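PDB 3UHF: glutamate racemase from Campylobacter jejuni, which belongs to the Asp/Glu/hydantoin racemase family and holds D-glutamic acid between two alpha/beta lobes, each built on a parallel sheet. Local coordinates for residues Phe30-Gly35 with Ala59-Gly64; Leu136-Lys141 with Asp198-Ala203; Gly167-Met172 with Thr205-Leu210; Ala186-Phe191 with Ser215-Asp220. All coordinates share one frame; numbering follows the deposited sequence. Where two conformers were deposited one is given.

Contact 1: Phe30-Gly35 with Ala59-Gly64. With DGL (D-glutamic acid), chain C.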
loop_
_atom_site.group_PDB
_atom_site.type_symbol
_atom_site.label_atom_id
_atom_site.label_comp_id
_atom_site.label_asym_id
_atom_site.label_seq_id
_atom_site.Cartn_x
_atom_site.Cartn_y
_atom_site.Cartn_z
ATOM N N PHE A 30 -8.288 -0.415 -4.161
ATOM C CA PHE A 30 -8.474 -1.811 -3.787
ATOM C C PHE A 30 -7.413 -2.289 -2.798
ATOM O O PHE A 30 -6.226 -1.993 -2.952
ATOM C CB PHE A 30 -8.441 -2.726 -5.015
ATOM C CG PHE A 30 -8.425 -4.197 -4.655
ATOM C CD1 PHE A 30 -9.532 -4.782 -4.064
ATOM C CD2 PHE A 30 -7.296 -4.970 -4.867
ATOM C CE1 PHE A 30 -9.518 -6.135 -3.700
ATOM C CE2 PHE A 30 -7.275 -6.312 -4.513
ATOM C CZ PHE A 30 -8.394 -6.893 -3.935
ATOM N N ASP A 31 -7.839 -3.058 -1.796
ATOM C CA ASP A 31 -6.889 -3.723 -0.921
ATOM C C ASP A 31 -7.412 -5.108 -0.536
ATOM O O ASP A 31 -8.600 -5.389 -0.676
ATOM C CB ASP A 31 -6.621 -2.897 0.335
ATOM C CG ASP A 31 -5.621 -3.568 1.269
ATOM O OD1 ASP A 31 -4.497 -3.871 0.810
ATOM O OD2 ASP A 31 -5.969 -3.814 2.442
ATOM N N SER A 32 -6.521 -5.971 -0.071
ATOM C CA SER A 32 -6.928 -7.299 0.384
ATOM C C SER A 32 -7.848 -7.214 1.592
ATOM O O SER A 32 -8.655 -8.106 1.825
ATOM C CB SER A 32 -5.703 -8.148 0.727
ATOM O OG SER A 32 -4.958 -7.555 1.785
ATOM N N GLY A 33 -7.738 -6.141 2.369
ATOM C CA GLY A 33 -8.566 -6.023 3.560
ATOM C C GLY A 33 -8.645 -4.614 4.110
ATOM O O GLY A 33 -9.000 -3.688 3.385
ATOM N N VAL A 34 -8.295 -4.451 5.386
ATOM C CA VAL A 34 -8.369 -3.141 6.032
ATOM C C VAL A 34 -7.052 -2.383 6.004
ATOM O O VAL A 34 -7.046 -1.171 6.207
ATOM C CB VAL A 34 -8.789 -3.239 7.510
ATOM C CG1 VAL A 34 -10.128 -3.921 7.623
ATOM C CG2 VAL A 34 -7.705 -3.971 8.314
ATOM N N GLY A 35 -5.942 -3.085 5.772
ATOM C CA GLY A 35 -4.634 -2.456 5.795
ATOM C C GLY A 35 -4.537 -1.291 4.832
ATOM O O GLY A 35 -3.910 -0.268 5.136
ATOM N N ALA A 59 -13.190 -10.881 3.349
ATOM C CA ALA A 59 -13.636 -12.265 3.522
ATOM C C ALA A 59 -12.487 -13.232 3.272
ATOM O O ALA A 59 -12.464 -14.329 3.816
ATOM C CB ALA A 59 -14.806 -12.588 2.586
ATOM N N ARG A 60 -11.529 -12.828 2.439
ATOM C CA ARG A 60 -10.490 -13.763 2.012
ATOM C C ARG A 60 -9.073 -13.374 2.440
ATOM O O ARG A 60 -8.127 -14.132 2.223
ATOM C CB ARG A 60 -10.584 -13.989 0.494
ATOM C CG ARG A 60 -11.972 -14.434 0.062
ATOM C CD ARG A 60 -12.051 -14.842 -1.403
ATOM N NE ARG A 60 -11.803 -13.707 -2.284
ATOM C CZ ARG A 60 -12.186 -13.667 -3.557
ATOM N NH1 ARG A 60 -12.840 -14.698 -4.093
ATOM N NH2 ARG A 60 -11.926 -12.593 -4.289
ATOM N N VAL A 61 -8.942 -12.199 3.053
ATOM C CA VAL A 61 -7.661 -11.668 3.526
ATOM C C VAL A 61 -7.063 -12.665 4.552
ATOM O O VAL A 61 -7.813 -13.331 5.282
ATOM C CB VAL A 61 -7.895 -10.259 4.151
ATOM C CG1 VAL A 61 -8.651 -10.366 5.475
ATOM C CG2 VAL A 61 -6.585 -9.450 4.321
ATOM N N PRO A 62 -5.726 -12.809 4.597
ATOM C CA PRO A 62 -4.656 -12.132 3.862
ATOM C C PRO A 62 -4.313 -12.779 2.528
ATOM O O PRO A 62 -4.600 -13.956 2.311
ATOM C CB PRO A 62 -3.458 -12.301 4.800
ATOM C CG PRO A 62 -3.660 -13.680 5.351
ATOM C CD PRO A 62 -5.169 -13.770 5.576
ATOM N N TYR A 63 -3.671 -12.000 1.665
ATOM C CA TYR A 63 -3.142 -12.476 0.384
ATOM C C TYR A 63 -1.649 -12.813 0.511
ATOM O O TYR A 63 -1.100 -13.596 -0.272
ATOM C CB TYR A 63 -3.289 -11.388 -0.704
ATOM C CG TYR A 63 -4.691 -11.098 -1.226
ATOM C CD1 TYR A 63 -5.818 -11.660 -0.643
ATOM C CD2 TYR A 63 -4.878 -10.254 -2.326
ATOM C CE1 TYR A 63 -7.097 -11.381 -1.137
ATOM C CE2 TYR A 63 -6.143 -9.971 -2.819
ATOM C CZ TYR A 63 -7.249 -10.531 -2.229
ATOM O OH TYR A 63 -8.508 -10.252 -2.729
ATOM N N GLY A 64 -1.004 -12.218 1.509
ATOM C CA GLY A 64 0.445 -12.229 1.617
ATOM C C GLY A 64 1.081 -13.575 1.894
ATOM O O GLY A 64 2.287 -13.723 1.762
HETATM N N DGL C . -2.433 -5.767 1.963
HETATM C CA DGL C . -1.298 -6.683 2.105
HETATM C C DGL C . -0.022 -6.018 1.616
HETATM O O DGL C . 0.061 -4.785 1.527
HETATM C CB DGL C . -1.115 -7.105 3.563
HETATM C CG DGL C . -2.233 -8.011 4.074
HETATM C CD DGL C . -2.318 -9.279 3.252
HETATM O OE1 DGL C . -3.247 -9.392 2.421
HETATM O OE2 DGL C . -1.430 -10.144 3.411
HETATM O OXT DGL C . 0.954 -6.703 1.339
#

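Contact 2: Leu136-Lys141 with Asp198-Ala203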
loop_
_atom_site.group_PDB
_atom_site.type_symbol
_atom_site.label_atom_id
_atom_site.label_comp_id
_atom_site.label_asym_id
_atom_site.label_seq_id
_atom_site.Cartn_x
_atom_site.Cartn_y
_atom_site.Cartn_z
ATOM N N LEU A 136 16.512 -1.617 3.472
ATOM C CA LEU A 136 15.827 -2.806 3.972
ATOM C C LEU A 136 14.380 -2.743 3.486
ATOM O O LEU A 136 13.679 -1.754 3.719
ATOM C CB LEU A 136 15.876 -2.860 5.499
ATOM C CG LEU A 136 14.988 -3.951 6.120
ATOM C CD1 LEU A 136 15.398 -5.311 5.573
ATOM C CD2 LEU A 136 15.096 -3.901 7.645
ATOM N N VAL A 137 13.955 -3.771 2.758
ATOM C CA VAL A 137 12.570 -3.863 2.327
ATOM C C VAL A 137 11.888 -4.889 3.222
ATOM O O VAL A 137 12.361 -6.013 3.321
ATOM C CB VAL A 137 12.471 -4.372 0.887
ATOM C CG1 VAL A 137 11.012 -4.445 0.458
ATOM C CG2 VAL A 137 13.265 -3.454 -0.051
ATOM N N ILE A 138 10.810 -4.499 3.899
ATOM C CA ILE A 138 10.042 -5.478 4.687
ATOM C C ILE A 138 8.637 -5.578 4.119
ATOM O O ILE A 138 8.055 -4.570 3.727
ATOM C CB ILE A 138 10.020 -5.147 6.200
ATOM C CG1 ILE A 138 9.459 -3.735 6.450
ATOM C CG2 ILE A 138 11.426 -5.327 6.774
ATOM C CD1 ILE A 138 9.161 -3.421 7.943
ATOM N N ALA A 139 8.089 -6.794 4.072
ATOM C CA ALA A 139 6.848 -7.013 3.354
ATOM C C ALA A 139 6.321 -8.395 3.682
ATOM O O ALA A 139 6.922 -9.116 4.465
ATOM C CB ALA A 139 7.081 -6.892 1.832
ATOM N N THR A 140 5.214 -8.770 3.054
ATOM C CA THR A 140 4.696 -10.135 3.207
ATOM C C THR A 140 5.620 -11.120 2.501
ATOM O O THR A 140 6.456 -10.714 1.706
ATOM C CB THR A 140 3.296 -10.292 2.573
ATOM O OG1 THR A 140 3.382 -10.066 1.158
ATOM C CG2 THR A 140 2.286 -9.317 3.203
ATOM N N LYS A 141 5.463 -12.412 2.791
ATOM C CA LYS A 141 6.230 -13.444 2.092
ATOM C C LYS A 141 6.020 -13.390 0.582
ATOM O O LYS A 141 6.970 -13.515 -0.188
ATOM C CB LYS A 141 5.856 -14.840 2.604
ATOM C CG LYS A 141 6.475 -15.189 3.947
ATOM C CD LYS A 141 6.311 -16.674 4.278
ATOM C CE LYS A 141 6.967 -17.017 5.615
ATOM N NZ LYS A 141 6.769 -18.451 6.005
ATOM N N ASP A 198 19.754 2.614 5.831
ATOM C CA ASP A 198 19.549 4.035 5.610
ATOM C C ASP A 198 18.098 4.328 5.250
ATOM O O ASP A 198 17.579 5.408 5.558
ATOM C CB ASP A 198 20.498 4.547 4.523
ATOM C CG ASP A 198 21.954 4.407 4.928
ATOM O OD1 ASP A 198 22.376 5.137 5.848
ATOM O OD2 ASP A 198 22.673 3.565 4.338
ATOM N N ALA A 199 17.446 3.367 4.597
ATOM C CA ALA A 199 16.020 3.479 4.305
ATOM C C ALA A 199 15.302 2.165 4.587
ATOM O O ALA A 199 15.797 1.093 4.249
ATOM C CB ALA A 199 15.789 3.891 2.864
ATOM N N LEU A 200 14.125 2.266 5.193
ATOM C CA LEU A 200 13.287 1.082 5.435
ATOM C C LEU A 200 12.017 1.244 4.615
ATOM O O LEU A 200 11.225 2.163 4.858
ATOM C CB LEU A 200 12.938 1.001 6.916
ATOM C CG LEU A 200 11.966 -0.104 7.346
ATOM C CD1 LEU A 200 12.559 -1.466 7.058
ATOM C CD2 LEU A 200 11.655 0.045 8.826
ATOM N N ILE A 201 11.832 0.396 3.608
ATOM C CA ILE A 201 10.619 0.494 2.818
ATOM C C ILE A 201 9.497 -0.267 3.524
ATOM O O ILE A 201 9.585 -1.485 3.733
ATOM C CB ILE A 201 10.782 -0.033 1.381
ATOM C CG1 ILE A 201 11.964 0.669 0.682
ATOM C CG2 ILE A 201 9.503 0.241 0.609
ATOM C CD1 ILE A 201 12.152 0.265 -0.786
ATOM N N LEU A 202 8.447 0.452 3.899
ATOM C CA LEU A 202 7.295 -0.184 4.533
ATOM C C LEU A 202 6.423 -0.784 3.435
ATOM O O LEU A 202 5.380 -0.220 3.067
ATOM C CB LEU A 202 6.509 0.849 5.337
ATOM C CG LEU A 202 7.316 1.580 6.418
ATOM C CD1 LEU A 202 6.457 2.623 7.100
ATOM C CD2 LEU A 202 7.863 0.596 7.454
ATOM N N ALA A 203 6.874 -1.910 2.890
ATOM C CA ALA A 203 6.282 -2.459 1.676
ATOM C C ALA A 203 5.089 -3.355 1.981
ATOM O O ALA A 203 4.968 -4.460 1.431
ATOM C CB ALA A 203 7.347 -3.232 0.875
HETATM O O HOH W 1 3.631 -6.850 1.313
#

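Contact 3: Gly167-Met172 with Thr205-Leu210. With DGL (D-glutamic acid), chain C.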
loop_
_atom_site.group_PDB
_atom_site.type_symbol
_atom_site.label_atom_id
_atom_site.label_comp_id
_atom_site.label_asym_id
_atom_site.label_seq_id
_atom_site.Cartn_x
_atom_site.Cartn_y
_atom_site.Cartn_z
ATOM N N GLY A 167 6.213 -11.399 8.210
ATOM C CA GLY A 167 4.813 -11.730 8.032
ATOM C C GLY A 167 3.892 -11.510 9.215
ATOM O O GLY A 167 2.724 -11.138 9.038
ATOM N N LEU A 168 4.412 -11.716 10.419
ATOM C CA LEU A 168 3.591 -11.628 11.625
ATOM C C LEU A 168 3.139 -10.203 11.907
ATOM O O LEU A 168 2.187 -9.987 12.650
ATOM C CB LEU A 168 4.335 -12.176 12.843
ATOM C CG LEU A 168 3.873 -13.543 13.353
ATOM C CD1 LEU A 168 2.378 -13.547 13.607
ATOM C CD2 LEU A 168 4.224 -14.626 12.362
ATOM N N PHE A 169 3.827 -9.223 11.324
ATOM C CA PHE A 169 3.437 -7.836 11.538
ATOM C C PHE A 169 1.988 -7.599 11.100
ATOM O O PHE A 169 1.284 -6.795 11.699
ATOM C CB PHE A 169 4.352 -6.858 10.786
ATOM C CG PHE A 169 5.736 -6.702 11.377
ATOM C CD1 PHE A 169 6.716 -5.995 10.666
ATOM C CD2 PHE A 169 6.059 -7.216 12.618
ATOM C CE1 PHE A 169 7.988 -5.828 11.191
ATOM C CE2 PHE A 169 7.335 -7.043 13.160
ATOM C CZ PHE A 169 8.302 -6.349 12.428
ATOM N N VAL A 170 1.545 -8.297 10.055
ATOM C CA VAL A 170 0.188 -8.103 9.543
ATOM C C VAL A 170 -0.877 -8.451 10.593
ATOM O O VAL A 170 -1.677 -7.587 10.963
ATOM C CB VAL A 170 -0.064 -8.860 8.200
ATOM C CG1 VAL A 170 -1.566 -8.928 7.888
ATOM C CG2 VAL A 170 0.722 -8.211 7.042
ATOM N N PRO A 171 -0.890 -9.702 11.094
ATOM C CA PRO A 171 -1.923 -9.983 12.107
ATOM C C PRO A 171 -1.726 -9.227 13.425
ATOM O O PRO A 171 -2.714 -8.979 14.111
ATOM C CB PRO A 171 -1.812 -11.505 12.325
ATOM C CG PRO A 171 -0.450 -11.879 11.842
ATOM C CD PRO A 171 -0.171 -10.927 10.694
ATOM N N MET A 172 -0.488 -8.889 13.793
ATOM C CA MET A 172 -0.271 -8.082 14.995
ATOM C C MET A 172 -0.947 -6.719 14.876
ATOM O O MET A 172 -1.625 -6.276 15.805
ATOM C CB MET A 172 1.221 -7.930 15.306
ATOM C CG MET A 172 1.825 -9.252 15.764
ATOM S SD MET A 172 3.610 -9.201 15.995
ATOM C CE MET A 172 3.688 -8.560 17.677
ATOM N N THR A 205 0.735 -2.702 3.427
ATOM C CA THR A 205 -0.275 -1.724 3.828
ATOM C C THR A 205 -0.348 -1.547 5.350
ATOM O O THR A 205 -0.663 -0.465 5.840
ATOM C CB THR A 205 -1.683 -2.135 3.340
ATOM O OG1 THR A 205 -1.948 -3.488 3.740
ATOM C CG2 THR A 205 -1.788 -2.022 1.828
ATOM N N HIS A 206 -0.061 -2.616 6.092
ATOM C CA HIS A 206 -0.239 -2.582 7.541
ATOM C C HIS A 206 0.901 -1.887 8.258
ATOM O O HIS A 206 0.761 -1.480 9.414
ATOM C CB HIS A 206 -0.361 -4.011 8.109
ATOM C CG HIS A 206 -1.625 -4.714 7.721
ATOM N ND1 HIS A 206 -2.049 -4.818 6.414
ATOM C CD2 HIS A 206 -2.539 -5.382 8.471
ATOM C CE1 HIS A 206 -3.182 -5.502 6.374
ATOM N NE2 HIS A 206 -3.502 -5.852 7.609
ATOM N N PHE A 207 2.040 -1.758 7.591
ATOM C CA PHE A 207 3.246 -1.385 8.320
ATOM C C PHE A 207 3.347 0.067 8.815
ATOM O O PHE A 207 4.066 0.314 9.789
ATOM C CB PHE A 207 4.529 -1.806 7.585
ATOM C CG PHE A 207 4.686 -3.313 7.401
ATOM C CD1 PHE A 207 3.748 -4.223 7.898
ATOM C CD2 PHE A 207 5.799 -3.806 6.737
ATOM C CE1 PHE A 207 3.909 -5.600 7.697
ATOM C CE2 PHE A 207 5.981 -5.160 6.542
ATOM C CZ PHE A 207 5.035 -6.073 7.021
ATOM N N PRO A 208 2.653 1.032 8.163
ATOM C CA PRO A 208 2.698 2.372 8.762
ATOM C C PRO A 208 2.194 2.426 10.214
ATOM O O PRO A 208 2.592 3.317 10.969
ATOM C CB PRO A 208 1.787 3.198 7.834
ATOM C CG PRO A 208 2.020 2.600 6.489
ATOM C CD PRO A 208 2.101 1.082 6.788
ATOM N N LEU A 209 1.342 1.482 10.604
ATOM C CA LEU A 209 0.808 1.468 11.968
ATOM C C LEU A 209 1.920 1.143 12.969
ATOM O O LEU A 209 1.789 1.402 14.165
ATOM C CB LEU A 209 -0.340 0.451 12.096
ATOM C CG LEU A 209 -1.748 0.835 11.609
ATOM C CD1 LEU A 209 -2.324 1.980 12.433
ATOM C CD2 LEU A 209 -1.756 1.177 10.117
ATOM N N LEU A 210 3.008 0.562 12.463
ATOM C CA LEU A 210 4.158 0.195 13.281
ATOM C C LEU A 210 5.314 1.164 13.093
ATOM O O LEU A 210 6.419 0.933 13.589
ATOM C CB LEU A 210 4.646 -1.200 12.893
ATOM C CG LEU A 210 3.623 -2.324 12.997
ATOM C CD1 LEU A 210 4.269 -3.656 12.667
ATOM C CD2 LEU A 210 2.997 -2.374 14.396
HETATM N N DGL C . -2.433 -5.767 1.963
HETATM C CA DGL C . -1.298 -6.683 2.105
HETATM C C DGL C . -0.022 -6.018 1.616
HETATM O O DGL C . 0.061 -4.785 1.527
HETATM C CB DGL C . -1.115 -7.105 3.563
HETATM C CG DGL C . -2.233 -8.011 4.074
HETATM C CD DGL C . -2.318 -9.279 3.252
HETATM O OE1 DGL C . -3.247 -9.392 2.421
HETATM O OE2 DGL C . -1.430 -10.144 3.411
HETATM O OXT DGL C . 0.954 -6.703 1.339
#

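Contact 4: Ala186-Phe191 with Ser215-Asp220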
loop_
_atom_site.group_PDB
_atom_site.type_symbol
_atom_site.label_atom_id
_atom_site.label_comp_id
_atom_site.label_asym_id
_atom_site.label_seq_id
_atom_site.Cartn_x
_atom_site.Cartn_y
_atom_site.Cartn_z
ATOM N N ALA A 186 8.965 -9.383 18.380
ATOM C CA ALA A 186 8.799 -9.676 16.958
ATOM C C ALA A 186 9.884 -8.972 16.140
ATOM O O ALA A 186 10.461 -9.538 15.212
ATOM C CB ALA A 186 7.443 -9.223 16.488
ATOM N N MET A 187 10.143 -7.723 16.487
ATOM C CA MET A 187 11.181 -6.969 15.793
ATOM C C MET A 187 12.548 -7.619 15.996
ATOM O O MET A 187 13.334 -7.739 15.044
ATOM C CB MET A 187 11.170 -5.506 16.227
ATOM C CG MET A 187 9.936 -4.782 15.736
ATOM S SD MET A 187 9.996 -2.979 15.945
ATOM C CE MET A 187 10.039 -2.859 17.735
ATOM N N GLU A 188 12.821 -8.075 17.216
ATOM C CA GLU A 188 14.090 -8.735 17.493
ATOM C C GLU A 188 14.186 -10.039 16.720
ATOM O O GLU A 188 15.254 -10.398 16.218
ATOM C CB GLU A 188 14.288 -8.955 18.993
ATOM C CG GLU A 188 14.495 -7.650 19.749
ATOM C CD GLU A 188 14.541 -7.822 21.258
ATOM O OE1 GLU A 188 14.281 -8.942 21.760
ATOM O OE2 GLU A 188 14.830 -6.819 21.946
ATOM N N TYR A 189 13.055 -10.728 16.599
ATOM C CA TYR A 189 13.001 -11.977 15.860
ATOM C C TYR A 189 13.356 -11.766 14.394
ATOM O O TYR A 189 14.205 -12.475 13.851
ATOM C CB TYR A 189 11.607 -12.599 15.980
ATOM C CG TYR A 189 11.374 -13.819 15.111
ATOM C CD1 TYR A 189 11.861 -15.066 15.481
ATOM C CD2 TYR A 189 10.632 -13.724 13.937
ATOM C CE1 TYR A 189 11.633 -16.187 14.697
ATOM C CE2 TYR A 189 10.398 -14.841 13.145
ATOM C CZ TYR A 189 10.901 -16.068 13.532
ATOM O OH TYR A 189 10.670 -17.179 12.753
ATOM N N TYR A 190 12.709 -10.805 13.748
ATOM C CA TYR A 190 12.951 -10.595 12.325
ATOM C C TYR A 190 14.280 -9.897 12.056
ATOM O O TYR A 190 14.910 -10.149 11.040
ATOM C CB TYR A 190 11.822 -9.798 11.667
ATOM C CG TYR A 190 10.551 -10.597 11.504
ATOM C CD1 TYR A 190 9.377 -10.209 12.131
ATOM C CD2 TYR A 190 10.544 -11.760 10.750
ATOM C CE1 TYR A 190 8.213 -10.956 11.990
ATOM C CE2 TYR A 190 9.389 -12.518 10.602
ATOM C CZ TYR A 190 8.231 -12.109 11.222
ATOM O OH TYR A 190 7.085 -12.865 11.071
ATOM N N PHE A 191 14.706 -9.029 12.964
ATOM C CA PHE A 191 15.810 -8.122 12.642
ATOM C C PHE A 191 17.122 -8.481 13.336
ATOM O O PHE A 191 18.079 -7.708 13.321
ATOM C CB PHE A 191 15.415 -6.686 12.980
ATOM C CG PHE A 191 14.191 -6.197 12.251
ATOM C CD1 PHE A 191 13.289 -5.356 12.888
ATOM C CD2 PHE A 191 13.945 -6.560 10.929
ATOM C CE1 PHE A 191 12.156 -4.891 12.228
ATOM C CE2 PHE A 191 12.817 -6.088 10.255
ATOM C CZ PHE A 191 11.913 -5.255 10.909
ATOM N N SER A 215 10.756 2.941 13.857
ATOM C CA SER A 215 11.716 4.047 13.872
ATOM C C SER A 215 12.497 4.066 15.183
ATOM O O SER A 215 13.706 4.281 15.191
ATOM C CB SER A 215 11.004 5.376 13.626
ATOM O OG SER A 215 11.936 6.433 13.520
ATOM N N LYS A 216 11.808 3.814 16.295
ATOM C CA LYS A 216 12.473 3.747 17.588
ATOM C C LYS A 216 13.442 2.567 17.635
ATOM O O LYS A 216 14.537 2.681 18.183
ATOM C CB LYS A 216 11.449 3.667 18.723
ATOM C CG LYS A 216 12.054 3.586 20.109
ATOM C CD LYS A 216 10.968 3.451 21.173
ATOM C CE LYS A 216 11.558 3.197 22.555
ATOM N NZ LYS A 216 12.474 4.293 22.977
ATOM N N TYR A 217 13.051 1.451 17.028
ATOM C CA TYR A 217 13.906 0.260 16.986
ATOM C C TYR A 217 15.203 0.538 16.226
ATOM O O TYR A 217 16.295 0.226 16.703
ATOM C CB TYR A 217 13.171 -0.928 16.334
ATOM C CG TYR A 217 13.988 -2.211 16.344
ATOM C CD1 TYR A 217 14.017 -3.028 17.467
ATOM C CD2 TYR A 217 14.760 -2.583 15.244
ATOM C CE1 TYR A 217 14.770 -4.187 17.492
ATOM C CE2 TYR A 217 15.524 -3.743 15.262
ATOM C CZ TYR A 217 15.521 -4.541 16.391
ATOM O OH TYR A 217 16.272 -5.691 16.427
ATOM N N PHE A 218 15.083 1.133 15.045
ATOM C CA PHE A 218 16.254 1.328 14.189
ATOM C C PHE A 218 17.052 2.596 14.502
ATOM O O PHE A 218 18.266 2.642 14.281
ATOM C CB PHE A 218 15.855 1.279 12.717
ATOM C CG PHE A 218 15.582 -0.116 12.209
ATOM C CD1 PHE A 218 16.613 -1.043 12.109
ATOM C CD2 PHE A 218 14.301 -0.494 11.817
ATOM C CE1 PHE A 218 16.372 -2.320 11.616
ATOM C CE2 PHE A 218 14.052 -1.765 11.334
ATOM C CZ PHE A 218 15.089 -2.682 11.234
ATOM N N GLY A 219 16.378 3.617 15.018
ATOM C CA GLY A 219 17.050 4.866 15.348
ATOM C C GLY A 219 16.975 5.876 14.216
ATOM O O GLY A 219 16.459 5.585 13.140
ATOM N N ASP A 220 17.513 7.068 14.450
ATOM C CA ASP A 220 17.268 8.191 13.543
ATOM C C ASP A 220 18.075 8.163 12.246
ATOM O O ASP A 220 17.941 9.059 11.418
ATOM C CB ASP A 220 17.465 9.530 14.268
ATOM C CG ASP A 220 18.783 9.603 15.012
ATOM O OD1 ASP A 220 19.676 8.775 14.731
ATOM O OD2 ASP A 220 18.930 10.494 15.877
#

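Contact 1: Phe30-Gly35 with Ala59-Gly64
The ring of Tyr63 carries Ser32 CB over the centre of one face. The methylene stands 3.6 Å from the ring centroid and 9° off the normal, a CH-pi contact. The Phe30 ring meets the same tyrosine differently: Tyr63 OH lies in its plane, at the edge, 3.6 Å from Phe30 CZ. That hydroxyl is hydrogen-bonded to Asp57, just before 59-64, and this bond helps fix the ring. Val61 also packs on Ser32. Its CB sits 3.3 Å from Ser32 O, and its CG2 packs against Ser32 OG.

The chi1 of 61° puts Ser32 OG between the backbone N and the carbonyl carbon, where it meets the bound D-glutamic acid. The hydroxyl then has two partners. It gives its proton to ligand OE1, with Ser32 OG and DGL OE1 2.6 Å apart, and accepts from the ligand amino N. The ligand side-chain carboxylate is also held by backbone amides. Tyr63 N reaches DGL OE1 at 2.7 Å in a nearly straight bond, and Gly64 N binds DGL OE2 at 2.8 Å. The peptide before Pro62 is cis, within the loop that presents these amides. Asp31 OD2 accepts from Gly33 N at 2.9 Å, which makes an Asx turn at the end of strand 26-31. The amide meets OD2 from above the carboxylate plane. Asp31 OD1 lies 3.0 Å from DGL N.

The two segments meet through apolar surfaces, while Ser32 OG and the amides of Tyr63 and Gly64 converge on the ligand. Its side-chain carboxylate is thus held here by neutral N-H and O-H donors.

Contact 2: Leu136-Lys141 with Asp198-Ala203
Leu200 CD1 fills the angle between Leu136 and Ile138. It lies 3.6 Å from Leu136 CD2 and 3.9 Å from Ile138 CG1. Leu136 and Leu200 run side by side and point the same way, whereas Ile138 slants across Leu200. For Ile138, chi1 of 57° sets CG1 between the backbone N and the carbonyl carbon, on the side of the neighbouring strand. Leu202 CD2 touches Ile138 CD1 further along this face. Phe218 and Leu214 of helix 211-218 cover these side chains.

Val137 and Ile201 form a second side-by-side pair on the other face, with Val137 CG2 and Ile201 CD1 4.0 Å apart. Val137 CG1 packs on Ala203 CB. Tyr149 of helix 148-155 touches all three residues. Helices thus pack on both faces of a parallel sheet, as in a three-layer alpha/beta/alpha sandwich.

Strands 135-139 and 199-202 are neighbours in this sheet, and their short segments diverge by 20°. Leu136 N donates to Ala199 O at 2.9 Å, and Leu136 O accepts from Ile201 N at 2.8 Å. The next bond, Ile138 N to Ile201 O, is longer at 3.3 Å. Ala203 N, at the end of the inverse gamma turn centred on Leu202, makes a weak bond to Ile138 O. Beyond it, a water accepts from Thr140 N and donates to Ala203 O at 2.7 Å. Thr140 stands at the N-cap position of helix 141-146, and its OG1 is hydrogen-bonded to Thr96 and Thr143.

Contact 3: Gly167-Met172 with Thr205-Leu210
Phe169 CB lies 3.4 Å from Phe207 CE1 and also touches Leu210 CD1. At CG the ring meets Leu210 CD1 at 3.6 Å. This methyl is over one face of the Phe169 ring, a CH-pi contact. Phe169 CD1 then stands above the rim of the Phe207 ring, 4.0 Å from Phe207 CZ. The edge of Phe169 therefore faces Phe207 in a T-shaped pair, with planes at 80°. Toward its tip the Phe169 ring joins side chains of helix 181-191, where Tyr190 meets it edge-to-face.

Val170 splits its two methyls. Its chi1 of 166° sends CG1 over one face of the His206 imidazole, 3.6 Å from His206 NE2 and offset toward the rim. CG2 touches both Phe207 CE1 and the ligand CB.

Both imidazole nitrogens of His206 have partners. ND1 shares a hydrogen bond of 3.0 Å with Thr205 OG1, and NE2 is bonded to Glu174; together they fix the ring's rotation. Thr205 N gives D-glutamic acid O a nearly straight bond of 2.9 Å, and Thr205 OG1 accepts from the ligand amino N. An apolar wall backed by aromatic rings thus borders the ligand pocket, where the loop after strand 199-202 meets helix 169-174.

Contact 4: Ala186-Phe191 with Ser215-Asp220
Glu188 OE2 is hydrogen-bonded to Gln184, one turn earlier in its own helix. The aliphatic part of Glu188 makes the contact: CG lies near the plane of the Tyr217 ring, at its edge, 4.1 Å from Tyr217 CE1. Met187 covers a face of the same ring. Its CB stands over that face, offset toward the rim, 4.2 Å from the ring centroid. The methionine then slides past the tyrosine in the opposite direction. SD lies near the root of the ring, and the bend at chi3 (-64°) brings CE near Tyr217 CB as well. Met187 SD is 3.8 Å from Tyr217 CB and oblique to the ring, a Met-aromatic contact.

Helices 181-191 and 211-218 are the ones on either side of strand 199-202 in the chain. Here they pack together on the sheet face that carries Leu136 and Ile138. Phe191, Tyr217 and Phe218 form an aromatic cluster between them. Phe218 CZ sits over the centre of the Phe191 ring, 3.6 Å from Phe191 CD1. The two rings are tilted by 50°, with centroids 4.9 Å apart. Tyr217 CE2 also comes within 3.6 Å of Phe191 CD1, and these two rings are likewise inclined to each other. Tyr190 CB lies over the opposite face of the Phe191 ring, toward the rim. Phe191 CE2 reaches Leu136 and Ile138, while Tyr217 and Glu188 remain partly exposed. Helix 211-218 ends at Gly219, which leaves helical geometry with positive phi.

In the fold
Contacts 1, 2 and 3 are buried; contact 4, farthest from the chain centre, is only partly so. Contacts 1 and 3 approach the ligand from different lobes. Contact 1 supplies amides, a hydroxyl and a carboxylate from the lobe of strand 26-31, while contact 3 adds a threonine, a histidine and an apolar wall. They touch each other where Gly35 meets Thr205 and His206. Contact 2 is the sheet core of the second lobe, and it alone is held by backbone bonds between strands. Phe207 of contact 3 packs on its C-terminal end. The aromatic cluster of contact 4 lies on Leu136, Ile138 and Leu200 of contact 2. Tyr190 of its first helix meets Phe169 and Leu168 of contact 3.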